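Local coordinates for hypothetical protein AF0941 (Archaeoglobus fulgidus, PDB 1YOZ) that is of unknown function but folds as an all-helical protein of the AF0941-like family that assembles as two copies, at residues K68-V72 with S73-I77; P99-I102 with N103-A106; I77-E80 with R81-F85; V60-N63 with F64-K68. All blocks are in the same frame, centred on the assembly; numbering follows the deposited sequence.

Contact 1 (K68-V72 with S73-I77)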
loop_
_atom_site.group_PDB
_atom_site.type_symbol
_atom_site.label_atom_id
_atom_site.label_comp_id
_atom_site.label_asym_id
_atom_site.label_seq_id
_atom_site.Cartn_x
_atom_site.Cartn_y
_atom_site.Cartn_z
ATOM N N LYS B 68 -8.643 -4.253 -1.451
ATOM C CA LYS B 68 -10.012 -3.768 -1.152
ATOM C C LYS B 68 -9.987 -2.423 -0.440
ATOM O O LYS B 68 -10.573 -1.426 -0.902
ATOM C CB LYS B 68 -10.759 -4.846 -0.328
ATOM C CG LYS B 68 -12.126 -4.392 0.175
ATOM C CD LYS B 68 -12.607 -5.292 1.345
ATOM C CE LYS B 68 -13.595 -6.282 0.793
ATOM N NZ LYS B 68 -13.943 -7.345 1.808
ATOM N N THR B 69 -9.248 -2.341 0.668
ATOM C CA THR B 69 -9.053 -1.019 1.333
ATOM C C THR B 69 -8.385 0.064 0.473
ATOM O O THR B 69 -8.722 1.252 0.592
ATOM C CB THR B 69 -8.424 -1.182 2.790
ATOM O OG1 THR B 69 -7.175 -1.843 2.720
ATOM C CG2 THR B 69 -9.280 -2.094 3.576
ATOM N N TYR B 70 -7.489 -0.311 -0.451
ATOM C CA TYR B 70 -6.942 0.660 -1.406
ATOM C C TYR B 70 -8.050 1.185 -2.262
ATOM O O TYR B 70 -8.130 2.397 -2.499
ATOM C CB TYR B 70 -5.884 0.030 -2.350
ATOM C CG TYR B 70 -5.328 1.025 -3.354
ATOM C CD1 TYR B 70 -4.212 1.818 -3.045
ATOM C CD2 TYR B 70 -5.897 1.175 -4.619
ATOM C CE1 TYR B 70 -3.691 2.725 -3.971
ATOM C CE2 TYR B 70 -5.372 2.112 -5.536
ATOM C CZ TYR B 70 -4.274 2.867 -5.198
ATOM O OH TYR B 70 -3.768 3.808 -6.059
ATOM N N VAL B 71 -8.907 0.298 -2.764
ATOM C CA VAL B 71 -9.938 0.778 -3.696
ATOM C C VAL B 71 -10.929 1.704 -2.937
ATOM O O VAL B 71 -11.223 2.822 -3.380
ATOM C CB VAL B 71 -10.633 -0.369 -4.398
ATOM C CG1 VAL B 71 -11.945 0.073 -5.096
ATOM C CG2 VAL B 71 -9.652 -0.949 -5.437
ATOM N N VAL B 72 -11.426 1.240 -1.808
ATOM C CA VAL B 72 -12.412 2.078 -1.114
ATOM C C VAL B 72 -11.891 3.435 -0.628
ATOM O O VAL B 72 -12.674 4.392 -0.584
ATOM C CB VAL B 72 -13.172 1.335 -0.002
ATOM C CG1 VAL B 72 -13.679 -0.027 -0.476
ATOM C CG2 VAL B 72 -12.305 1.186 1.211
ATOM N N SER B 73 -10.598 3.535 -0.284
ATOM C CA SER B 73 -10.037 4.658 0.492
ATOM C C SER B 73 -8.903 5.443 -0.168
ATOM O O SER B 73 -8.619 6.547 0.281
ATOM C CB SER B 73 -9.496 4.176 1.842
ATOM O OG SER B 73 -10.505 3.612 2.669
ATOM N N GLN B 74 -8.216 4.893 -1.177
ATOM C CA GLN B 74 -7.089 5.586 -1.788
ATOM C C GLN B 74 -7.236 5.776 -3.281
ATOM O O GLN B 74 -6.610 6.665 -3.845
ATOM C CB GLN B 74 -5.764 4.833 -1.564
ATOM C CG GLN B 74 -5.183 4.887 -0.166
ATOM C CD GLN B 74 -4.831 6.312 0.261
ATOM O OE1 GLN B 74 -4.058 7.018 -0.411
ATOM N NE2 GLN B 74 -5.396 6.738 1.388
ATOM N N LEU B 75 -7.980 4.899 -3.952
ATOM C CA LEU B 75 -8.044 4.977 -5.427
ATOM C C LEU B 75 -8.517 6.360 -5.950
ATOM O O LEU B 75 -7.893 6.920 -6.857
ATOM C CB LEU B 75 -8.850 3.801 -6.013
ATOM C CG LEU B 75 -9.218 3.822 -7.506
ATOM C CD1 LEU B 75 -7.978 3.635 -8.380
ATOM C CD2 LEU B 75 -10.260 2.734 -7.831
ATOM N N SER B 76 -9.580 6.945 -5.375
ATOM C CA SER B 76 -9.976 8.328 -5.833
ATOM C C SER B 76 -8.893 9.385 -5.646
ATOM O O SER B 76 -8.731 10.280 -6.467
ATOM C CB SER B 76 -11.274 8.823 -5.151
ATOM O OG SER B 76 -11.095 8.874 -3.740
ATOM N N ILE B 77 -8.131 9.280 -4.565
ATOM C CA ILE B 77 -7.063 10.235 -4.283
ATOM C C ILE B 77 -5.917 10.144 -5.290
ATOM O O ILE B 77 -5.363 11.165 -5.777
ATOM C CB ILE B 77 -6.470 10.006 -2.901
ATOM C CG1 ILE B 77 -7.449 10.425 -1.799
ATOM C CG2 ILE B 77 -5.171 10.788 -2.771
ATOM C CD1 ILE B 77 -8.105 9.322 -1.052
HETATM O O HOH W 1 -11.341 5.617 -3.312
#

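Contact 2 (P99-I102 with N103-A106)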
loop_
_atom_site.group_PDB
_atom_site.type_symbol
_atom_site.label_atom_id
_atom_site.label_comp_id
_atom_site.label_asym_id
_atom_site.label_seq_id
_atom_site.Cartn_x
_atom_site.Cartn_y
_atom_site.Cartn_z
ATOM N N PRO B 99 -17.923 7.544 -8.636
ATOM C CA PRO B 99 -18.115 6.887 -7.338
ATOM C C PRO B 99 -18.728 5.496 -7.425
ATOM O O PRO B 99 -18.318 4.585 -6.683
ATOM C CB PRO B 99 -19.051 7.845 -6.588
ATOM C CG PRO B 99 -18.618 9.249 -7.122
ATOM C CD PRO B 99 -18.291 8.976 -8.605
ATOM N N GLU B 100 -19.690 5.321 -8.330
ATOM C CA GLU B 100 -20.308 4.008 -8.521
ATOM C C GLU B 100 -19.278 2.989 -8.994
ATOM O O GLU B 100 -19.385 1.812 -8.682
ATOM C CB GLU B 100 -21.482 4.072 -9.512
ATOM C CG GLU B 100 -22.537 5.127 -9.204
ATOM C CD GLU B 100 -22.034 6.587 -9.332
ATOM O OE1 GLU B 100 -21.263 6.896 -10.284
ATOM O OE2 GLU B 100 -22.411 7.423 -8.463
ATOM N N VAL B 101 -18.291 3.424 -9.789
ATOM C CA VAL B 101 -17.306 2.462 -10.325
ATOM C C VAL B 101 -16.363 1.996 -9.179
ATOM O O VAL B 101 -16.117 0.813 -8.999
ATOM C CB VAL B 101 -16.585 3.003 -11.608
ATOM C CG1 VAL B 101 -15.323 2.114 -11.994
ATOM C CG2 VAL B 101 -17.571 3.034 -12.752
ATOM N N ILE B 102 -15.891 2.945 -8.386
ATOM C CA ILE B 102 -15.173 2.636 -7.144
ATOM C C ILE B 102 -15.917 1.587 -6.335
ATOM O O ILE B 102 -15.333 0.567 -5.975
ATOM C CB ILE B 102 -14.861 3.905 -6.315
ATOM C CG1 ILE B 102 -14.000 4.847 -7.149
ATOM C CG2 ILE B 102 -14.169 3.570 -4.951
ATOM C CD1 ILE B 102 -13.639 6.132 -6.494
ATOM N N ASN B 103 -17.202 1.836 -6.050
ATOM C CA ASN B 103 -18.016 0.853 -5.319
ATOM C C ASN B 103 -18.030 -0.505 -5.989
ATOM O O ASN B 103 -17.920 -1.511 -5.301
ATOM C CB ASN B 103 -19.458 1.346 -5.011
ATOM C CG ASN B 103 -19.470 2.699 -4.320
ATOM O OD1 ASN B 103 -18.465 3.127 -3.773
ATOM N ND2 ASN B 103 -20.615 3.383 -4.345
ATOM N N GLU B 104 -18.196 -0.551 -7.315
ATOM C CA GLU B 104 -18.305 -1.854 -7.990
ATOM C C GLU B 104 -16.982 -2.627 -7.983
ATOM O O GLU B 104 -17.001 -3.837 -7.966
ATOM C CB GLU B 104 -18.767 -1.719 -9.434
ATOM C CG GLU B 104 -20.253 -1.418 -9.609
ATOM C CD GLU B 104 -20.526 -0.564 -10.846
ATOM O OE1 GLU B 104 -19.756 -0.668 -11.840
ATOM O OE2 GLU B 104 -21.522 0.210 -10.820
ATOM N N ILE B 105 -15.853 -1.919 -8.055
ATOM C CA ILE B 105 -14.506 -2.583 -7.978
ATOM C C ILE B 105 -14.333 -3.210 -6.581
ATOM O O ILE B 105 -13.989 -4.378 -6.452
ATOM C CB ILE B 105 -13.374 -1.570 -8.277
ATOM C CG1 ILE B 105 -13.419 -1.082 -9.743
ATOM C CG2 ILE B 105 -12.019 -2.183 -8.057
ATOM C CD1 ILE B 105 -12.578 0.208 -9.983
ATOM N N ALA B 106 -14.624 -2.434 -5.528
ATOM C CA ALA B 106 -14.505 -2.937 -4.125
ATOM C C ALA B 106 -15.347 -4.165 -3.961
ATOM O O ALA B 106 -14.920 -5.188 -3.400
ATOM C CB ALA B 106 -14.961 -1.889 -3.129
#

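Contact 3 (I77-E80 with R81-F85)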
loop_
_atom_site.group_PDB
_atom_site.type_symbol
_atom_site.label_atom_id
_atom_site.label_comp_id
_atom_site.label_asym_id
_atom_site.label_seq_id
_atom_site.Cartn_x
_atom_site.Cartn_y
_atom_site.Cartn_z
ATOM N N ILE B 77 -8.131 9.280 -4.565
ATOM C CA ILE B 77 -7.063 10.235 -4.283
ATOM C C ILE B 77 -5.917 10.144 -5.290
ATOM O O ILE B 77 -5.363 11.165 -5.777
ATOM C CB ILE B 77 -6.470 10.006 -2.901
ATOM C CG1 ILE B 77 -7.449 10.425 -1.799
ATOM C CG2 ILE B 77 -5.171 10.788 -2.771
ATOM C CD1 ILE B 77 -8.105 9.322 -1.052
ATOM N N HIS B 78 -5.532 8.901 -5.571
ATOM C CA HIS B 78 -4.478 8.670 -6.505
ATOM C C HIS B 78 -4.912 8.996 -7.911
ATOM O O HIS B 78 -4.101 9.435 -8.714
ATOM C CB HIS B 78 -3.959 7.236 -6.366
ATOM C CG HIS B 78 -3.105 7.040 -5.157
ATOM N ND1 HIS B 78 -2.805 5.798 -4.649
ATOM C CD2 HIS B 78 -2.479 7.937 -4.357
ATOM C CE1 HIS B 78 -2.047 5.933 -3.576
ATOM N NE2 HIS B 78 -1.836 7.223 -3.378
ATOM N N PHE B 79 -6.184 8.789 -8.216
ATOM C CA PHE B 79 -6.737 9.233 -9.507
ATOM C C PHE B 79 -6.516 10.745 -9.704
ATOM O O PHE B 79 -5.971 11.183 -10.711
ATOM C CB PHE B 79 -8.219 8.929 -9.537
ATOM C CG PHE B 79 -8.874 9.124 -10.892
ATOM C CD1 PHE B 79 -9.122 8.032 -11.713
ATOM C CD2 PHE B 79 -9.304 10.397 -11.305
ATOM C CE1 PHE B 79 -9.753 8.186 -12.960
ATOM C CE2 PHE B 79 -9.959 10.568 -12.547
ATOM C CZ PHE B 79 -10.172 9.471 -13.376
ATOM N N GLU B 80 -6.882 11.516 -8.682
ATOM C CA GLU B 80 -6.808 12.969 -8.700
ATOM C C GLU B 80 -5.384 13.473 -8.658
ATOM O O GLU B 80 -5.023 14.356 -9.416
ATOM C CB GLU B 80 -7.618 13.514 -7.519
ATOM C CG GLU B 80 -9.111 13.223 -7.666
ATOM C CD GLU B 80 -9.722 13.798 -8.933
ATOM O OE1 GLU B 80 -9.283 14.894 -9.387
ATOM O OE2 GLU B 80 -10.670 13.154 -9.449
ATOM N N ARG B 81 -4.564 12.900 -7.780
ATOM C CA ARG B 81 -3.119 13.087 -7.830
ATOM C C ARG B 81 -2.570 13.030 -9.263
ATOM O O ARG B 81 -1.796 13.893 -9.682
ATOM C CB ARG B 81 -2.429 12.004 -6.984
ATOM C CG ARG B 81 -1.206 12.427 -6.184
ATOM C CD ARG B 81 -0.057 12.938 -7.069
ATOM N NE ARG B 81 1.235 12.971 -6.372
ATOM C CZ ARG B 81 2.220 13.816 -6.666
ATOM N NH1 ARG B 81 2.059 14.714 -7.634
ATOM N NH2 ARG B 81 3.363 13.774 -5.982
ATOM N N LEU B 82 -2.974 12.008 -10.012
ATOM C CA LEU B 82 -2.346 11.722 -11.284
ATOM C C LEU B 82 -2.779 12.675 -12.393
ATOM O O LEU B 82 -1.956 13.047 -13.239
ATOM C CB LEU B 82 -2.602 10.261 -11.676
ATOM C CG LEU B 82 -1.863 9.732 -12.905
ATOM C CD1 LEU B 82 -0.334 10.033 -12.817
ATOM C CD2 LEU B 82 -2.136 8.239 -13.063
ATOM N N LYS B 83 -4.066 13.032 -12.382
ATOM C CA LYS B 83 -4.643 14.174 -13.102
ATOM C C LYS B 83 -3.867 15.458 -12.825
ATOM O O LYS B 83 -3.429 16.143 -13.741
ATOM C CB LYS B 83 -6.099 14.367 -12.649
ATOM C CG LYS B 83 -7.101 13.499 -13.385
ATOM C CD LYS B 83 -8.544 13.972 -13.157
ATOM C CE LYS B 83 -8.911 15.098 -14.076
ATOM N NZ LYS B 83 -10.358 15.297 -14.144
ATOM N N GLU B 84 -3.678 15.751 -11.540
ATOM C CA GLU B 84 -2.996 16.947 -11.089
ATOM C C GLU B 84 -1.555 16.898 -11.536
ATOM O O GLU B 84 -0.991 17.930 -11.923
ATOM C CB GLU B 84 -3.164 17.101 -9.563
ATOM C CG GLU B 84 -1.970 17.607 -8.718
ATOM C CD GLU B 84 -1.961 16.981 -7.285
ATOM O OE1 GLU B 84 -0.977 17.158 -6.523
ATOM O OE2 GLU B 84 -2.935 16.269 -6.927
ATOM N N PHE B 85 -0.967 15.698 -11.526
ATOM C CA PHE B 85 0.386 15.502 -12.038
ATOM C C PHE B 85 0.488 15.699 -13.544
ATOM O O PHE B 85 1.364 16.422 -14.019
ATOM C CB PHE B 85 0.938 14.120 -11.629
ATOM C CG PHE B 85 2.313 13.869 -12.109
ATOM C CD1 PHE B 85 3.401 14.201 -11.314
ATOM C CD2 PHE B 85 2.537 13.321 -13.366
ATOM C CE1 PHE B 85 4.691 13.992 -11.763
ATOM C CE2 PHE B 85 3.833 13.115 -13.826
ATOM C CZ PHE B 85 4.908 13.452 -13.016
#

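Contact 4 (V60-N63 with F64-K68)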
loop_
_atom_site.group_PDB
_atom_site.type_symbol
_atom_site.label_atom_id
_atom_site.label_comp_id
_atom_site.label_asym_id
_atom_site.label_seq_id
_atom_site.Cartn_x
_atom_site.Cartn_y
_atom_site.Cartn_z
ATOM N N VAL B 60 -2.387 -14.259 0.546
ATOM C CA VAL B 60 -3.291 -13.694 -0.428
ATOM C C VAL B 60 -4.446 -12.973 0.230
ATOM O O VAL B 60 -4.942 -12.034 -0.348
ATOM C CB VAL B 60 -3.797 -14.683 -1.526
ATOM C CG1 VAL B 60 -2.613 -15.229 -2.371
ATOM C CG2 VAL B 60 -4.645 -15.767 -0.911
ATOM N N GLN B 61 -4.865 -13.414 1.422
ATOM C CA GLN B 61 -5.885 -12.705 2.234
ATOM C C GLN B 61 -5.444 -11.289 2.618
ATOM O O GLN B 61 -6.207 -10.376 2.583
ATOM C CB GLN B 61 -6.125 -13.456 3.547
ATOM C CG GLN B 61 -6.879 -14.785 3.415
ATOM C CD GLN B 61 -7.091 -15.446 4.778
ATOM O OE1 GLN B 61 -6.141 -15.726 5.529
ATOM N NE2 GLN B 61 -8.342 -15.668 5.112
ATOM N N ARG B 62 -4.199 -11.154 3.023
ATOM C CA ARG B 62 -3.586 -9.838 3.249
ATOM C C ARG B 62 -3.611 -8.991 1.974
ATOM O O ARG B 62 -4.105 -7.884 1.982
ATOM C CB ARG B 62 -2.164 -10.087 3.747
ATOM C CG ARG B 62 -1.466 -8.858 4.311
ATOM C CD ARG B 62 -0.593 -8.219 3.258
ATOM N NE ARG B 62 0.229 -7.176 3.863
ATOM C CZ ARG B 62 1.328 -6.662 3.319
ATOM N NH1 ARG B 62 1.723 -7.056 2.106
ATOM N NH2 ARG B 62 1.977 -5.690 3.972
ATOM N N ASN B 63 -3.154 -9.532 0.835
ATOM C CA ASN B 63 -3.221 -8.757 -0.418
ATOM C C ASN B 63 -4.643 -8.284 -0.779
ATOM O O ASN B 63 -4.845 -7.158 -1.241
ATOM C CB ASN B 63 -2.611 -9.598 -1.571
ATOM C CG ASN B 63 -2.231 -8.776 -2.819
ATOM O OD1 ASN B 63 -1.409 -9.247 -3.601
ATOM N ND2 ASN B 63 -2.808 -7.578 -3.016
ATOM N N PHE B 64 -5.631 -9.142 -0.590
ATOM C CA PHE B 64 -6.996 -8.765 -0.963
ATOM C C PHE B 64 -7.513 -7.720 0.019
ATOM O O PHE B 64 -8.203 -6.815 -0.389
ATOM C CB PHE B 64 -7.933 -9.982 -0.907
ATOM C CG PHE B 64 -7.852 -10.871 -2.127
ATOM C CD1 PHE B 64 -7.992 -10.335 -3.399
ATOM C CD2 PHE B 64 -7.673 -12.248 -1.975
ATOM C CE1 PHE B 64 -7.927 -11.141 -4.512
ATOM C CE2 PHE B 64 -7.594 -13.095 -3.095
ATOM C CZ PHE B 64 -7.738 -12.533 -4.365
ATOM N N TYR B 65 -7.177 -7.846 1.305
ATOM C CA TYR B 65 -7.563 -6.799 2.290
ATOM C C TYR B 65 -6.962 -5.435 1.935
ATOM O O TYR B 65 -7.647 -4.410 1.886
ATOM C CB TYR B 65 -7.141 -7.209 3.676
ATOM C CG TYR B 65 -7.636 -6.223 4.715
ATOM C CD1 TYR B 65 -8.988 -6.210 5.119
ATOM C CD2 TYR B 65 -6.753 -5.351 5.322
ATOM C CE1 TYR B 65 -9.440 -5.262 6.116
ATOM C CE2 TYR B 65 -7.190 -4.418 6.319
ATOM C CZ TYR B 65 -8.510 -4.388 6.699
ATOM O OH TYR B 65 -8.860 -3.496 7.676
ATOM N N LEU B 66 -5.680 -5.414 1.629
ATOM C CA LEU B 66 -5.048 -4.156 1.244
ATOM C C LEU B 66 -5.617 -3.635 -0.074
ATOM O O LEU B 66 -5.757 -2.421 -0.271
ATOM C CB LEU B 66 -3.508 -4.319 1.142
ATOM C CG LEU B 66 -2.623 -4.630 2.373
ATOM C CD1 LEU B 66 -1.130 -4.565 2.064
ATOM C CD2 LEU B 66 -2.974 -3.626 3.417
ATOM N N LEU B 67 -5.918 -4.532 -0.997
ATOM C CA LEU B 67 -6.379 -4.116 -2.315
ATOM C C LEU B 67 -7.808 -3.558 -2.205
ATOM O O LEU B 67 -8.139 -2.528 -2.769
ATOM C CB LEU B 67 -6.303 -5.331 -3.300
ATOM C CG LEU B 67 -6.385 -4.986 -4.779
ATOM C CD1 LEU B 67 -5.123 -4.306 -5.268
ATOM C CD2 LEU B 67 -6.718 -6.215 -5.647
ATOM N N LYS B 68 -8.643 -4.253 -1.451
ATOM C CA LYS B 68 -10.012 -3.768 -1.152
ATOM C C LYS B 68 -9.987 -2.423 -0.440
ATOM O O LYS B 68 -10.573 -1.426 -0.902
ATOM C CB LYS B 68 -10.759 -4.846 -0.328
ATOM C CG LYS B 68 -12.126 -4.392 0.175
ATOM C CD LYS B 68 -12.607 -5.292 1.345
ATOM C CE LYS B 68 -13.595 -6.282 0.793
ATOM N NZ LYS B 68 -13.943 -7.345 1.808
#

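Contact 1 (K68-V72 with S73-I77)
The ring of Tyr-70 lies under the turn that starts the next helix, with CB of Gln-74 over one face as a CH-pi contact, 4.1 Å from the ring centroid and 28° off its normal. The backbone N of Leu-75 sits over the same ring toward its rim, and CB of Leu-75 meets CE2 of Tyr-70 at 3.9 Å. The ring reaches there because CG stands anti to the backbone N (chi1 179°), which carries it forward along the chain although the CB bond sets off away from the later residues. The carbonyl of Tyr-70 is gripped twice: Gln-74 N gives its hydrogen to Tyr-70 O at 2.8 Å, and Leu-75 N approaches the same oxygen at 2.9 Å. Before them, Ser-73 N makes only a weak bond to Thr-69 O. One water bridges the break, donating to Val-71 O at 2.8 Å and accepting from Ser-76 N at 3.0 Å. The side chains of Val-71 and Leu-75 lie side by side, pointing the same way, with CG1 of Val-71 4.2 Å from CD2 of Leu-75; both touch Phe-39. The phenol OH of Tyr-70 bonds to ND1 of His-78 in the next helix, beyond the break. A leucine in place of Tyr-70 would probably leave Gln-74 CB without its aromatic face and His-78 ND1 without its hydroxyl partner. A carbonyl that accepts two backbone N-H groups, a water linking the two helices and Gln-74 in the N-cap position mark a break between two consecutive helices, 57-73 and 75-88, in an all-helical fold.

Contact 2 (P99-I102 with N103-A106)
Pro-99 begins the run by offering its carbonyl to Asn-103, whose N reaches Pro-99 O at 3.0 Å in a nearly straight bond (172° at the hydrogen). The side chain of Asn-103 folds back over that same carbonyl: with CG beside the backbone N (chi1 -52°), CG comes within 3.2 Å of Pro-99 O. Glu-100 repeats the pattern one residue on. Its O accepts from Glu-104 N at 3.0 Å, and the carboxylate carbon CD of Glu-104 curls back to 3.4 Å from Glu-100 O, while the two acid groups stay well apart. Val-101 supplies the apolar part of the contact, its CG1 meeting CD1 of Ile-105 at 3.9 Å as the two side chains slant across each other. Beneath them Ile-105 N bonds to Val-101 O at 2.9 Å, and CG1 of Ile-105 leans over this carbonyl. Ile-102 closes the series with its O accepting from Ala-106 N at 3.1 Å; its side chain packs on Val-71 and Ser-76. The acid and amide side chains lie on the exposed flank, whereas Ile-105 is buried against Phe-36 and Phe-39. Four successive i to i+4 bonds with a proline in front are the first turns of an amphipathic alpha-helix, 99-113, packed in a helical bundle.

Contact 3 (I77-E80 with R81-F85)
Arg-81, in the middle of the amphipathic alpha-helix 75-88, gives its N to Ile-77 O at 2.8 Å, and its CB rests against the carbonyl oxygens of Ile-77 and His-78, with CB to Ile-77 O at 3.3 Å. Leu-82 N bonds to His-78 O at 3.1 Å and also makes a weak bond to Phe-79 O. Its side chain is buried against Ile-16 and Leu-30, on the inner side of the helix. Lys-83 adds a side-chain contact to its backbone bond. Its N reaches Phe-79 O at 3.1 Å. Its aliphatic chain runs obliquely past the Phe-79 ring, CD lying 3.7 Å from CE2 of Phe-79. The ring swings forward to meet it because CG of Phe-79 stands anti to the backbone N (chi1 -170°). The lysine also runs side by side with Glu-80, whose OE1 stays 4.9 Å from NZ of Lys-83, too far for a salt bridge; NZ bonds instead to the carbonyl of Lys-95. Replacing Lys-83 with an alanine would probably uncover the CE2 side of the Phe-79 ring and leave the Lys-95 carbonyl without this donor. Glu-84 closes the set: its N meets Glu-80 O at 2.9 Å and its CB lies 3.3 Å from the same oxygen.

Contact 4 (V60-N63 with F64-K68)
Leu-66 sets its CD1 methyl over the face of the Arg-62 guanidinium, 3.4 Å above the plane and over its centre, the side chains meeting at a slant. NE of Arg-62 is also 3.4 Å from CD1 of Leu-66. The arginine gets there by leaving with CG anti to the backbone N (chi1 -168°) and then bending at chi2 (-97°), which brings the flat group forward along the helix to Leu-66. The guanidinium nitrogens bond outside the segment: NE pairs in a salt bridge with Asp-11 of the second subunit, NH2 bonds to Tyr-5 O of that subunit, and NH1 to Leu-4 O of its own chain. On another side of the helix Asn-63 and Leu-67 lie alongside, pointing the same way, with ND2 of Asn-63 4.2 Å from CB of Leu-67; OD1 of Asn-63 accepts from Ile-6 N. The Phe-64 ring folds back toward the preceding turn, its CD2 3.2 Å from Val-60 O and its CE2 4.4 Å from Val-60 CB, and packs on Ile-46 and Val-112. Underneath, Leu-66 N bonds to Arg-62 O at 3.0 Å and Leu-67 N to Asn-63 O at 2.8 Å. The result is a buried alpha-helical segment of helix 57-73 serving two interfaces, with Phe-64 and Leu-67 in the intrachain helical core and Arg-62, Tyr-65 and Leu-66 at the dimer contact.

How the contacts relate
Along the chain the order is contact 4, contact 1, contact 3, contact 2. Contacts 4 and 1 share helix 57-73 and Lys-68, their centres about 12 Å apart; contacts 1 and 3 share helix 75-88 and Ile-77, their centres about 13 Å apart. Contact 1 is thus the joint between two consecutive helices, and contacts 3 and 4 lie on opposite sides of the chain's centre, about 23 Å between centres. Contact 2, on helix 99-113, packs against that joint: Val-72 CG1 meets Ala-106 CB at 3.5 Å. It does not touch contacts 3 or 4, whose centres are each about 17 Å away. The last helix therefore packs beside the break, while contact 4 faces the second subunit.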